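Local coordinates for metallo-beta-lactamase domain-containing protein (Thermotoga maritima, PDB 3H3E) that binds zinc with a metallo-beta-lactamase fold and is probably a metal-dependent enzyme, although its reaction and substrate remain unknown, at residues I185-A193 with I220-V229; I126-P135 with F160-R169. The protein carries 2 engineered substitutions. All coordinates share one frame; numbering follows the deposited sequence.

Contact 1. Residues I185-A193 with I220-V229; sequences IDNILLDIA and IVKAFNELGV
Leu189 meets Phe224 and Leu227 between helix 185-193 and helix 220-226 with the turn that follows it; the axes of these segments are inclined by 22° and approach to 9.5 Å. Its CB is touched by Leu227 CD1 at 3.5 Å. With CG anti to the carbonyl carbon (chi1 -68°) and the chain then extended, CD1 is carried on to the Phe224 ring: it stands over the centre of one face in a CH-pi contact, 3.7 Å from the centroid and 8° off the normal. The same methyl reaches Val229 CG2 more loosely, at 4.3 Å. One turn earlier, Ile185 works on the same ring with both branches: CG1 lies 3.6 Å from Phe224 CZ, while CG2 comes in at the ring edge and also packs on Ile220 CG2 at 3.5 Å. Asp186 lays its CB against Ala223 CB and its carboxylate carbon against Ile220 CG1; OD1 forms a salt bridge with Lys141. At the C-terminal ends Leu227 CD2 faces Ala193 CB at 4.1 Å, and Gly228, at positive phi, closes the second helix in a Schellman motif. No hydrogen bond crosses this mostly apolar seam. The pair packs on the mixed sheet: Leu189 and Val229 touch Ile200, Phe224 touches Val203, and Ile185 rests on Thr178, while Phe246 of helix 240-249 meets Phe224 edge-to-face.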
ATOM      1  N   ILE A 185      -3.888   9.862  -1.483  1.00 22.08           N
ATOM      2  CA  ILE A 185      -4.299   8.867  -2.470  1.00 14.94           C
ATOM      3  C   ILE A 185      -4.666   9.559  -3.764  1.00 17.51           C
ATOM      4  O   ILE A 185      -4.446   9.022  -4.849  1.00 30.79           O
ATOM      5  CB  ILE A 185      -5.453   7.995  -1.967  1.00 12.01           C
ATOM      6  CG1 ILE A 185      -5.823   6.922  -2.990  1.00  9.00           C
ATOM      7  CG2 ILE A 185      -6.661   8.846  -1.681  1.00 11.76           C
ATOM      8  CD1 ILE A 185      -4.699   6.152  -3.535  1.00  7.54           C
ATOM      9  N   ASP A 186      -5.196  10.770  -3.645  1.00 14.71           N
ATOM     10  CA  ASP A 186      -5.433  11.628  -4.804  1.00 15.24           C
ATOM     11  C   ASP A 186      -4.148  12.035  -5.537  1.00 21.31           C
ATOM     12  O   ASP A 186      -4.087  11.979  -6.763  1.00 23.56           O
ATOM     13  CB  ASP A 186      -6.269  12.861  -4.434  1.00 21.34           C
ATOM     14  CG  ASP A 186      -5.638  13.730  -3.331  1.00 31.37           C
ATOM     15  OD1 ASP A 186      -4.885  13.214  -2.478  1.00 35.58           O
ATOM     16  OD2 ASP A 186      -5.929  14.950  -3.306  1.00 35.23           O
ATOM     17  N   ASN A 187      -3.126  12.447  -4.794  1.00 21.44           N
ATOM     18  CA  ASN A 187      -1.829  12.764  -5.401  1.00 18.31           C
ATOM     19  C   ASN A 187      -1.249  11.557  -6.092  1.00 16.30           C
ATOM     20  O   ASN A 187      -0.628  11.649  -7.150  1.00 17.53           O
ATOM     21  CB  ASN A 187      -0.852  13.279  -4.346  1.00 14.53           C
ATOM     22  CG  ASN A 187      -1.145  14.690  -3.955  1.00 19.81           C
ATOM     23  OD1 ASN A 187      -1.571  15.483  -4.788  1.00 22.50           O
ATOM     24  ND2 ASN A 187      -0.947  15.019  -2.686  1.00 20.12           N
ATOM     25  N   ILE A 188      -1.475  10.411  -5.475  1.00 17.29           N
ATOM     26  CA  ILE A 188      -0.963   9.160  -5.983  1.00 18.36           C
ATOM     27  C   ILE A 188      -1.608   8.853  -7.316  1.00 18.43           C
ATOM     28  O   ILE A 188      -0.933   8.471  -8.260  1.00 24.21           O
ATOM     29  CB  ILE A 188      -1.178   8.033  -4.964  1.00 20.23           C
ATOM     30  CG1 ILE A 188      -0.190   8.214  -3.799  1.00 17.12           C
ATOM     31  CG2 ILE A 188      -1.033   6.688  -5.618  1.00  6.83           C
ATOM     32  CD1 ILE A 188      -0.400   7.290  -2.619  1.00  9.89           C
ATOM     33  N   LEU A 189      -2.917   9.053  -7.407  1.00 20.83           N
ATOM     34  CA  LEU A 189      -3.644   8.720  -8.636  1.00 17.59           C
ATOM     35  C   LEU A 189      -3.327   9.684  -9.764  1.00 14.00           C
ATOM     36  O   LEU A 189      -3.186   9.283 -10.906  1.00 21.24           O
ATOM     37  CB  LEU A 189      -5.148   8.689  -8.380  1.00 20.75           C
ATOM     38  CG  LEU A 189      -5.651   7.551  -7.481  1.00 17.78           C
ATOM     39  CD1 LEU A 189      -7.152   7.584  -7.406  1.00  8.33           C
ATOM     40  CD2 LEU A 189      -5.192   6.228  -8.022  1.00  7.85           C
ATOM     41  N   LEU A 190      -3.217  10.961  -9.427  1.00 16.47           N
ATOM     42  CA  LEU A 190      -2.844  11.984 -10.383  1.00 12.69           C
ATOM     43  C   LEU A 190      -1.440  11.733 -10.906  1.00 16.23           C
ATOM     44  O   LEU A 190      -1.173  11.912 -12.090  1.00 20.13           O
ATOM     45  CB  LEU A 190      -2.926  13.364  -9.734  1.00 21.22           C
ATOM     46  CG  LEU A 190      -4.292  13.826  -9.217  1.00 20.93           C
ATOM     47  CD1 LEU A 190      -4.153  14.976  -8.221  1.00 13.56           C
ATOM     48  CD2 LEU A 190      -5.165  14.235 -10.382  1.00 19.06           C
ATOM     49  N   ASP A 191      -0.528  11.323 -10.034  1.00 19.01           N
ATOM     50  CA  ASP A 191       0.812  10.993 -10.503  1.00 15.40           C
ATOM     51  C   ASP A 191       0.735   9.866 -11.527  1.00 20.61           C
ATOM     52  O   ASP A 191       1.404   9.902 -12.551  1.00 27.41           O
ATOM     53  CB  ASP A 191       1.739  10.626  -9.347  1.00 17.29           C
ATOM     54  CG  ASP A 191       2.484  11.835  -8.783  1.00 33.85           C
ATOM     55  OD1 ASP A 191       1.982  12.971  -8.926  1.00 39.75           O
ATOM     56  OD2 ASP A 191       3.576  11.653  -8.195  1.00 36.18           O
ATOM     57  N   ILE A 192      -0.102   8.873 -11.245  1.00 20.97           N
ATOM     58  CA  ILE A 192      -0.319   7.751 -12.151  1.00 15.81           C
ATOM     59  C   ILE A 192      -0.942   8.220 -13.468  1.00 20.32           C
ATOM     60  O   ILE A 192      -0.454   7.912 -14.543  1.00 26.28           O
ATOM     61  CB  ILE A 192      -1.199   6.710 -11.471  1.00  9.67           C
ATOM     62  CG1 ILE A 192      -0.441   6.111 -10.288  1.00  8.14           C
ATOM     63  CG2 ILE A 192      -1.604   5.646 -12.433  1.00 10.73           C
ATOM     64  CD1 ILE A 192      -1.254   5.188  -9.466  1.00 12.80           C
ATOM     65  N   ALA A 193      -2.010   8.994 -13.357  1.00 15.46           N
ATOM     66  CA  ALA A 193      -2.663   9.653 -14.483  1.00 17.92           C
ATOM     67  C   ALA A 193      -1.739  10.435 -15.442  1.00 27.50           C
ATOM     68  O   ALA A 193      -2.006  10.516 -16.652  1.00 33.27           O
ATOM     69  CB  ALA A 193      -3.729  10.574 -13.950  1.00 11.51           C
ATOM     70  N   ILE A 220     -11.280  14.020  -2.257  1.00 36.35           N
ATOM     71  CA  ILE A 220     -10.564  12.836  -2.713  1.00 27.98           C
ATOM     72  C   ILE A 220     -11.486  11.953  -3.539  1.00 32.18           C
ATOM     73  O   ILE A 220     -11.134  11.553  -4.654  1.00 33.50           O
ATOM     74  CB  ILE A 220      -9.968  12.054  -1.527  1.00 22.74           C
ATOM     75  CG1 ILE A 220      -8.670  12.716  -1.068  1.00 21.22           C
ATOM     76  CG2 ILE A 220      -9.708  10.592  -1.887  1.00 13.99           C
ATOM     77  CD1 ILE A 220      -8.192  12.225   0.273  1.00 19.20           C
ATOM     78  N   VAL A 221     -12.673  11.675  -3.004  1.00 20.36           N
ATOM     79  CA  VAL A 221     -13.674  10.924  -3.751  1.00 14.51           C
ATOM     80  C   VAL A 221     -13.950  11.589  -5.093  1.00 22.89           C
ATOM     81  O   VAL A 221     -14.128  10.916  -6.108  1.00 29.22           O
ATOM     82  CB  VAL A 221     -14.978  10.833  -2.995  1.00 16.03           C
ATOM     83  CG1 VAL A 221     -16.002  10.090  -3.827  1.00 14.75           C
ATOM     84  CG2 VAL A 221     -14.757  10.133  -1.653  1.00 17.95           C
ATOM     85  N   LYS A 222     -13.979  12.917  -5.087  1.00 24.21           N
ATOM     86  CA  LYS A 222     -14.155  13.698  -6.302  1.00 25.20           C
ATOM     87  C   LYS A 222     -13.071  13.346  -7.317  1.00 31.13           C
ATOM     88  O   LYS A 222     -13.372  13.179  -8.498  1.00 34.90           O
ATOM     89  CB  LYS A 222     -14.147  15.192  -5.976  1.00 28.79           C
ATOM     90  CG  LYS A 222     -14.414  16.126  -7.145  1.00 35.86           C
ATOM     91  CD  LYS A 222     -13.898  17.546  -6.842  1.00 48.48           C
ATOM     92  CE  LYS A 222     -14.228  18.568  -7.945  1.00 54.75           C
ATOM     93  NZ  LYS A 222     -15.569  19.236  -7.766  1.00 59.21           N
ATOM     94  N   ALA A 223     -11.824  13.202  -6.861  1.00 30.08           N
ATOM     95  CA  ALA A 223     -10.721  12.835  -7.763  1.00 23.78           C
ATOM     96  C   ALA A 223     -10.895  11.435  -8.335  1.00 25.09           C
ATOM     97  O   ALA A 223     -10.657  11.213  -9.517  1.00 29.20           O
ATOM     98  CB  ALA A 223      -9.367  12.948  -7.068  1.00 11.20           C
ATOM     99  N   PHE A 224     -11.295  10.484  -7.496  1.00 22.85           N
ATOM    100  CA  PHE A 224     -11.589   9.143  -7.984  1.00 17.66           C
ATOM    101  C   PHE A 224     -12.616   9.233  -9.112  1.00 20.37           C
ATOM    102  O   PHE A 224     -12.443   8.640 -10.176  1.00 19.74           O
ATOM    103  CB  PHE A 224     -12.125   8.266  -6.860  1.00 16.88           C
ATOM    104  CG  PHE A 224     -11.051   7.604  -6.019  1.00 20.60           C
ATOM    105  CD1 PHE A 224     -10.354   8.314  -5.071  1.00 17.16           C
ATOM    106  CD2 PHE A 224     -10.775   6.253  -6.159  1.00 23.28           C
ATOM    107  CE1 PHE A 224      -9.391   7.700  -4.293  1.00 16.96           C
ATOM    108  CE2 PHE A 224      -9.810   5.630  -5.380  1.00 17.56           C
ATOM    109  CZ  PHE A 224      -9.119   6.351  -4.446  1.00 14.93           C
ATOM    110  N   ASN A 225     -13.680   9.996  -8.890  1.00 19.34           N
ATOM    111  CA  ASN A 225     -14.710  10.151  -9.910  1.00 19.19           C
ATOM    112  C   ASN A 225     -14.184  10.810 -11.170  1.00 22.03           C
ATOM    113  O   ASN A 225     -14.365  10.296 -12.269  1.00 23.92           O
ATOM    114  CB  ASN A 225     -15.893  10.939  -9.357  1.00 24.96           C
ATOM    115  CG  ASN A 225     -16.716  10.126  -8.387  1.00 30.28           C
ATOM    116  OD1 ASN A 225     -16.688   8.891  -8.413  1.00 31.98           O
ATOM    117  ND2 ASN A 225     -17.454  10.806  -7.523  1.00 27.27           N
ATOM    118  N   GLU A 226     -13.536  11.956 -10.995  1.00 24.08           N
ATOM    119  CA  GLU A 226     -12.957  12.705 -12.100  1.00 23.37           C
ATOM    120  C   GLU A 226     -12.063  11.836 -12.975  1.00 24.18           C
ATOM    121  O   GLU A 226     -12.033  12.003 -14.207  1.00 24.01           O
ATOM    122  CB  GLU A 226     -12.125  13.872 -11.572  1.00 30.70           C
ATOM    123  CG  GLU A 226     -12.890  14.891 -10.759  1.00 37.26           C
ATOM    124  CD  GLU A 226     -13.754  15.792 -11.601  1.00 50.85           C
ATOM    125  OE1 GLU A 226     -13.661  15.727 -12.849  1.00 62.52           O
ATOM    126  OE2 GLU A 226     -14.531  16.573 -11.012  1.00 56.20           O
ATOM    127  N   LEU A 227     -11.319  10.926 -12.343  1.00 19.87           N
ATOM    128  CA  LEU A 227     -10.355  10.105 -13.081  1.00 20.25           C
ATOM    129  C   LEU A 227     -10.997   8.851 -13.647  1.00 24.53           C
ATOM    130  O   LEU A 227     -10.332   8.050 -14.289  1.00 28.01           O
ATOM    131  CB  LEU A 227      -9.143   9.747 -12.220  1.00 15.43           C
ATOM    132  CG  LEU A 227      -8.220  10.883 -11.721  1.00 16.77           C
ATOM    133  CD1 LEU A 227      -7.177  10.343 -10.766  1.00 21.54           C
ATOM    134  CD2 LEU A 227      -7.522  11.625 -12.851  1.00 12.95           C
ATOM    135  N   GLY A 228     -12.296   8.690 -13.410  1.00 25.38           N
ATOM    136  CA  GLY A 228     -13.038   7.559 -13.935  1.00 23.16           C
ATOM    137  C   GLY A 228     -12.690   6.212 -13.321  1.00 27.71           C
ATOM    138  O   GLY A 228     -12.792   5.178 -13.982  1.00 36.47           O
ATOM    139  N   VAL A 229     -12.271   6.208 -12.060  1.00 20.24           N
ATOM    140  CA  VAL A 229     -11.998   4.949 -11.384  1.00 23.68           C
ATOM    141  C   VAL A 229     -13.305   4.173 -11.217  1.00 31.67           C
ATOM    142  O   VAL A 229     -14.325   4.739 -10.822  1.00 34.65           O
ATOM    143  CB  VAL A 229     -11.322   5.164 -10.020  1.00 19.60           C
ATOM    144  CG1 VAL A 229     -11.036   3.837  -9.366  1.00 20.63           C
ATOM    145  CG2 VAL A 229     -10.045   5.943 -10.193  1.00  9.82           C
TER

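Contact 2. Residues I126-P135 with F160-R169; sequences IGKNMFLLGP and FEDEQTLVVR
The Phe131 ring and the Arg169 guanidinium are turned 78° to each other. Phe131 CE1 stands over one face of the guanidinium, 3.6 Å above its plane and offset toward the rim, so the ring presents its edge to the charged group; NH1 lies near the ring plane, 3.4 Å from Phe131 CZ. Val167 O also lies at the ring edge, and Phe196 meets the ring edge-to-face. Asn129 OD1 sits at the guanidinium edge and touches Arg169 CD. Arg169 reaches the ring because its chain, extended as far as CD, bends at chi3 (-95°).

The strands that carry these groups, 130-133 and 165-169, run antiparallel. Phe131 and Val167 form a hydrogen-bonded pair, with Val167 N 2.8 Å from Phe131 O, as do Leu133 and Thr165, with Thr165 N 2.9 Å from Leu133 O; Arg169 N to Asn129 O adds a fifth bond. Leu133 CD1 packs on Val167 CG2 at 3.8 Å on the face that carries Phe131. On the other face Met130, a selenomethionine, lies alongside Val168, Leu166 CD1 meets Ile126 CD1 at 3.7 Å, and both methyls of Leu132 lie against the Gln164 amide, whose NE2 is hydrogen-bonded to Ile67 O.

Pairing stops at Pro135, whose N has no hydrogen for Glu163 O. A water donates to Gly134 O and lies 2.8 Å from Thr165 OG1. Glu163 spends its carboxylate on backbone, OE2 on His182 N and OE1 on Arg183 N, while the Phe160 ring stacks on His182, a zinc ligand. The apolar, backbone-bonded strand pair thus passes into a loop whose Glu163 and Phe160 contact His182, consistent with a second-shell part in positioning it.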
ATOM      1  N   ILE A 126       8.850  -3.652 -12.740  1.00 21.47           N
ATOM      2  CA  ILE A 126       9.137  -4.816 -11.912  1.00 29.39           C
ATOM      3  C   ILE A 126       9.185  -6.059 -12.766  1.00 40.14           C
ATOM      4  O   ILE A 126      10.199  -6.751 -12.834  1.00 51.87           O
ATOM      5  CB  ILE A 126       8.017  -5.073 -10.897  1.00 31.73           C
ATOM      6  CG1 ILE A 126       7.979  -4.009  -9.828  1.00 28.26           C
ATOM      7  CG2 ILE A 126       8.196  -6.425 -10.216  1.00 35.87           C
ATOM      8  CD1 ILE A 126       6.782  -4.212  -8.972  1.00 33.76           C
ATOM      9  N   GLY A 127       8.049  -6.347 -13.388  1.00 38.97           N
ATOM     10  CA  GLY A 127       7.913  -7.468 -14.287  1.00 41.57           C
ATOM     11  C   GLY A 127       6.990  -7.018 -15.387  1.00 50.56           C
ATOM     12  O   GLY A 127       6.813  -5.815 -15.587  1.00 58.10           O
ATOM     13  N   LYS A 128       6.385  -7.961 -16.095  1.00 52.06           N
ATOM     14  CA  LYS A 128       5.535  -7.565 -17.197  1.00 57.84           C
ATOM     15  C   LYS A 128       4.305  -6.819 -16.685  1.00 53.59           C
ATOM     16  O   LYS A 128       3.538  -7.318 -15.855  1.00 48.81           O
ATOM     17  CB  LYS A 128       5.180  -8.747 -18.119  1.00 67.26           C
ATOM     18  CG  LYS A 128       4.041  -9.651 -17.673  1.00 70.43           C
ATOM     19  CD  LYS A 128       3.421 -10.352 -18.882  1.00 72.65           C
ATOM     20  CE  LYS A 128       2.233 -11.220 -18.489  1.00 73.22           C
ATOM     21  NZ  LYS A 128       2.632 -12.321 -17.567  1.00 71.77           N
ATOM     22  N   ASN A 129       4.170  -5.587 -17.159  1.00 48.45           N
ATOM     23  CA  ASN A 129       2.977  -4.804 -16.921  1.00 43.84           C
ATOM     24  C   ASN A 129       2.834  -4.371 -15.474  1.00 37.64           C
ATOM     25  O   ASN A 129       1.792  -3.866 -15.074  1.00 41.44           O
ATOM     26  CB  ASN A 129       1.742  -5.573 -17.407  1.00 52.79           C
ATOM     27  CG  ASN A 129       1.745  -5.783 -18.923  1.00 59.59           C
ATOM     28  OD1 ASN A 129       1.780  -4.819 -19.703  1.00 55.17           O
ATOM     29  ND2 ASN A 129       1.716  -7.047 -19.346  1.00 64.05           N
HETATM   30  N   MSE A 130       3.893  -4.559 -14.694  1.00 29.46           N
HETATM   31  CA  MSE A 130       3.905  -4.123 -13.306  1.00 15.18           C
HETATM   32  C   MSE A 130       4.967  -3.047 -13.105  1.00 23.40           C
HETATM   33  O   MSE A 130       6.078  -3.160 -13.625  1.00 26.03           O
HETATM   34  CB  MSE A 130       4.131  -5.312 -12.363  1.00 18.04           C
HETATM   35  CG  MSE A 130       2.894  -6.200 -12.185  1.00 22.17           C
HETATM   36 SE   MSE A 130       2.997  -7.388 -10.839  1.00 15.83          SE
HETATM   37  CE  MSE A 130       4.396  -8.330 -11.428  1.00 23.81           C
ATOM     38  N   PHE A 131       4.607  -2.003 -12.358  1.00 20.79           N
ATOM     39  CA  PHE A 131       5.475  -0.856 -12.123  1.00 20.26           C
ATOM     40  C   PHE A 131       5.361  -0.353 -10.691  1.00 20.89           C
ATOM     41  O   PHE A 131       4.289  -0.357 -10.108  1.00 26.97           O
ATOM     42  CB  PHE A 131       5.064   0.323 -13.016  1.00 22.61           C
ATOM     43  CG  PHE A 131       5.055   0.013 -14.465  1.00 23.22           C
ATOM     44  CD1 PHE A 131       3.919  -0.496 -15.066  1.00 23.22           C
ATOM     45  CD2 PHE A 131       6.174   0.252 -15.241  1.00 22.18           C
ATOM     46  CE1 PHE A 131       3.904  -0.775 -16.408  1.00 22.92           C
ATOM     47  CE2 PHE A 131       6.165  -0.031 -16.580  1.00 22.02           C
ATOM     48  CZ  PHE A 131       5.027  -0.547 -17.169  1.00 21.08           C
ATOM     49  N   LEU A 132       6.463   0.146 -10.156  1.00 16.58           N
ATOM     50  CA  LEU A 132       6.427   0.853  -8.894  1.00 16.35           C
ATOM     51  C   LEU A 132       6.568   2.325  -9.172  1.00 22.88           C
ATOM     52  O   LEU A 132       7.472   2.736  -9.900  1.00 22.69           O
ATOM     53  CB  LEU A 132       7.586   0.427  -8.010  1.00 14.80           C
ATOM     54  CG  LEU A 132       7.374  -0.833  -7.201  1.00 20.88           C
ATOM     55  CD1 LEU A 132       8.708  -1.275  -6.637  1.00 28.19           C
ATOM     56  CD2 LEU A 132       6.355  -0.566  -6.101  1.00 22.11           C
ATOM     57  N   LEU A 133       5.683   3.116  -8.578  1.00 21.58           N
ATOM     58  CA  LEU A 133       5.773   4.557  -8.669  1.00 18.17           C
ATOM     59  C   LEU A 133       6.218   5.152  -7.349  1.00 19.22           C
ATOM     60  O   LEU A 133       5.706   4.792  -6.294  1.00 30.75           O
ATOM     61  CB  LEU A 133       4.439   5.151  -9.112  1.00 22.63           C
ATOM     62  CG  LEU A 133       4.376   5.225 -10.637  1.00 21.91           C
ATOM     63  CD1 LEU A 133       4.190   3.832 -11.187  1.00 27.07           C
ATOM     64  CD2 LEU A 133       3.270   6.148 -11.074  1.00 20.61           C
ATOM     65  N   GLY A 134       7.174   6.070  -7.420  1.00 12.18           N
ATOM     66  CA  GLY A 134       7.800   6.625  -6.237  1.00 12.00           C
ATOM     67  C   GLY A 134       6.913   7.619  -5.531  1.00 21.27           C
ATOM     68  O   GLY A 134       5.738   7.759  -5.867  1.00 22.62           O
ATOM     69  N   PRO A 135       7.478   8.335  -4.551  1.00 18.83           N
ATOM     70  CA  PRO A 135       6.702   9.235  -3.702  1.00 10.80           C
ATOM     71  C   PRO A 135       5.864  10.176  -4.561  1.00 19.49           C
ATOM     72  O   PRO A 135       6.400  10.836  -5.456  1.00 22.14           O
ATOM     73  CB  PRO A 135       7.778  10.031  -2.973  1.00  9.70           C
ATOM     74  CG  PRO A 135       8.999   9.301  -3.130  1.00  7.78           C
ATOM     75  CD  PRO A 135       8.923   8.510  -4.365  1.00 16.05           C
ATOM     76  N   PHE A 160       7.574  11.114   3.876  1.00 21.61           N
ATOM     77  CA  PHE A 160       7.402   9.815   3.253  1.00 17.96           C
ATOM     78  C   PHE A 160       8.023   9.727   1.873  1.00 19.00           C
ATOM     79  O   PHE A 160       7.415   9.246   0.923  1.00 25.93           O
ATOM     80  CB  PHE A 160       5.936   9.404   3.275  1.00 13.31           C
ATOM     81  CG  PHE A 160       5.415   9.201   4.656  1.00 11.22           C
ATOM     82  CD1 PHE A 160       4.911  10.260   5.380  1.00 18.98           C
ATOM     83  CD2 PHE A 160       5.474   7.960   5.258  1.00 18.73           C
ATOM     84  CE1 PHE A 160       4.448  10.077   6.685  1.00 21.83           C
ATOM     85  CE2 PHE A 160       5.009   7.769   6.559  1.00 16.28           C
ATOM     86  CZ  PHE A 160       4.498   8.821   7.266  1.00 16.37           C
ATOM     87  N   GLU A 161       9.267  10.177   1.795  1.00 22.59           N
ATOM     88  CA  GLU A 161      10.049  10.076   0.578  1.00 23.02           C
ATOM     89  C   GLU A 161      10.278   8.611   0.219  1.00 20.49           C
ATOM     90  O   GLU A 161      10.794   8.300  -0.861  1.00 23.76           O
ATOM     91  CB  GLU A 161      11.390  10.777   0.764  1.00 26.17           C
ATOM     92  CG  GLU A 161      11.301  12.207   1.233  1.00 29.84           C
ATOM     93  CD  GLU A 161      10.957  13.168   0.118  1.00 51.59           C
ATOM     94  OE1 GLU A 161      10.606  12.710  -0.995  1.00 58.00           O
ATOM     95  OE2 GLU A 161      11.037  14.394   0.356  1.00 63.96           O
ATOM     96  N   ASP A 162       9.893   7.720   1.133  1.00 18.32           N
ATOM     97  CA  ASP A 162      10.040   6.274   0.941  1.00 13.88           C
ATOM     98  C   ASP A 162       8.819   5.595   0.342  1.00 17.06           C
ATOM     99  O   ASP A 162       8.889   4.442  -0.034  1.00 30.00           O
ATOM    100  CB  ASP A 162      10.357   5.593   2.263  1.00 12.36           C
ATOM    101  CG  ASP A 162       9.313   5.875   3.335  1.00 19.48           C
ATOM    102  OD1 ASP A 162       8.935   7.054   3.505  1.00 21.05           O
ATOM    103  OD2 ASP A 162       8.884   4.924   4.027  1.00 17.84           O
ATOM    104  N   GLU A 163       7.708   6.314   0.251  1.00 16.53           N
ATOM    105  CA  GLU A 163       6.436   5.737  -0.180  1.00 12.48           C
ATOM    106  C   GLU A 163       6.397   5.404  -1.656  1.00 10.94           C
ATOM    107  O   GLU A 163       6.762   6.222  -2.488  1.00 22.35           O
ATOM    108  CB  GLU A 163       5.285   6.689   0.141  1.00 13.84           C
ATOM    109  CG  GLU A 163       3.932   6.141  -0.210  1.00 18.38           C
ATOM    110  CD  GLU A 163       2.815   6.896   0.474  1.00 31.14           C
ATOM    111  OE1 GLU A 163       2.373   7.936  -0.068  1.00 30.84           O
ATOM    112  OE2 GLU A 163       2.374   6.442   1.553  1.00 32.84           O
ATOM    113  N   GLN A 164       5.938   4.199  -1.976  1.00 12.74           N
ATOM    114  CA  GLN A 164       5.820   3.778  -3.365  1.00 12.72           C
ATOM    115  C   GLN A 164       4.562   2.973  -3.577  1.00 15.69           C
ATOM    116  O   GLN A 164       3.983   2.437  -2.635  1.00 18.28           O
ATOM    117  CB  GLN A 164       7.048   2.992  -3.824  1.00 10.92           C
ATOM    118  CG  GLN A 164       7.412   1.825  -2.955  1.00 10.87           C
ATOM    119  CD  GLN A 164       8.644   1.114  -3.457  1.00 17.02           C
ATOM    120  OE1 GLN A 164       9.301   1.570  -4.389  1.00 23.91           O
ATOM    121  NE2 GLN A 164       8.976   0.003  -2.832  1.00 21.33           N
ATOM    122  N   THR A 165       4.136   2.905  -4.829  1.00 20.03           N
ATOM    123  CA  THR A 165       2.829   2.373  -5.150  1.00 17.66           C
ATOM    124  C   THR A 165       2.953   1.442  -6.335  1.00 15.07           C
ATOM    125  O   THR A 165       3.715   1.697  -7.263  1.00 18.32           O
ATOM    126  CB  THR A 165       1.825   3.518  -5.456  1.00 21.75           C
ATOM    127  OG1 THR A 165       1.639   4.304  -4.277  1.00 24.75           O
ATOM    128  CG2 THR A 165       0.483   2.970  -5.870  1.00 20.91           C
ATOM    129  N   LEU A 166       2.216   0.346  -6.288  1.00 11.33           N
ATOM    130  CA  LEU A 166       2.259  -0.628  -7.357  1.00 14.25           C
ATOM    131  C   LEU A 166       1.182  -0.323  -8.389  1.00 18.06           C
ATOM    132  O   LEU A 166       0.047  -0.024  -8.046  1.00 17.40           O
ATOM    133  CB  LEU A 166       2.068  -2.030  -6.783  1.00 12.59           C
ATOM    134  CG  LEU A 166       1.956  -3.185  -7.763  1.00 13.02           C
ATOM    135  CD1 LEU A 166       3.268  -3.316  -8.476  1.00 11.91           C
ATOM    136  CD2 LEU A 166       1.586  -4.490  -7.027  1.00 10.08           C
ATOM    137  N   VAL A 167       1.554  -0.384  -9.658  1.00 26.33           N
ATOM    138  CA  VAL A 167       0.594  -0.272 -10.744  1.00 21.93           C
ATOM    139  C   VAL A 167       0.710  -1.510 -11.629  1.00 22.84           C
ATOM    140  O   VAL A 167       1.784  -1.847 -12.127  1.00 18.09           O
ATOM    141  CB  VAL A 167       0.816   1.003 -11.574  1.00 11.79           C
ATOM    142  CG1 VAL A 167      -0.239   1.131 -12.664  1.00 11.26           C
ATOM    143  CG2 VAL A 167       0.783   2.201 -10.679  1.00 10.49           C
ATOM    144  N   VAL A 168      -0.410  -2.195 -11.789  1.00 19.11           N
ATOM    145  CA  VAL A 168      -0.493  -3.358 -12.644  1.00 18.92           C
ATOM    146  C   VAL A 168      -1.331  -2.967 -13.846  1.00 26.74           C
ATOM    147  O   VAL A 168      -2.478  -2.537 -13.702  1.00 26.49           O
ATOM    148  CB  VAL A 168      -1.209  -4.528 -11.946  1.00 21.34           C
ATOM    149  CG1 VAL A 168      -1.148  -5.787 -12.812  1.00 14.71           C
ATOM    150  CG2 VAL A 168      -0.638  -4.768 -10.543  1.00 20.20           C
ATOM    151  N   ARG A 169      -0.745  -3.122 -15.028  1.00 26.21           N
ATOM    152  CA  ARG A 169      -1.389  -2.754 -16.278  1.00 25.46           C
ATOM    153  C   ARG A 169      -2.152  -3.958 -16.825  1.00 30.79           C
ATOM    154  O   ARG A 169      -1.574  -4.994 -17.144  1.00 34.04           O
ATOM    155  CB  ARG A 169      -0.345  -2.230 -17.263  1.00 27.24           C
ATOM    156  CG  ARG A 169      -0.878  -1.754 -18.588  1.00 36.26           C
ATOM    157  CD  ARG A 169       0.278  -1.608 -19.554  1.00 44.28           C
ATOM    158  NE  ARG A 169       0.804  -0.249 -19.621  1.00 47.34           N
ATOM    159  CZ  ARG A 169       2.088   0.047 -19.803  1.00 49.15           C
ATOM    160  NH1 ARG A 169       2.978  -0.937 -19.894  1.00 42.66           N
ATOM    161  NH2 ARG A 169       2.484   1.322 -19.872  1.00 50.01           N
TER
HETATM  162  O   HOH W   1       3.094   6.657  -4.928  1.00 27.21           O

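Overall arrangement
Contact 2 comes first along the chain and closes before contact 1 opens; strand 173-178 and the loop holding zinc ligand His182 lie between. Their centres are about 16 Å apart, yet they share one mixed sheet. Contact 2 joins two of its strands, and the helices of contact 1 pack on the same sheet. Helix 185-193 bridges the two: Ile192 rests on Leu133 and Val167, and Ile188 on Glu163 and Thr165. In the alpha-beta/beta-alpha sandwich of the metallo-beta-lactamase fold, contact 1 belongs to one outer helical layer. The side chain of Phe160 in contact 2 is about 5 Å from the zinc ion, that of Ile185 in contact 1 about 13 Å.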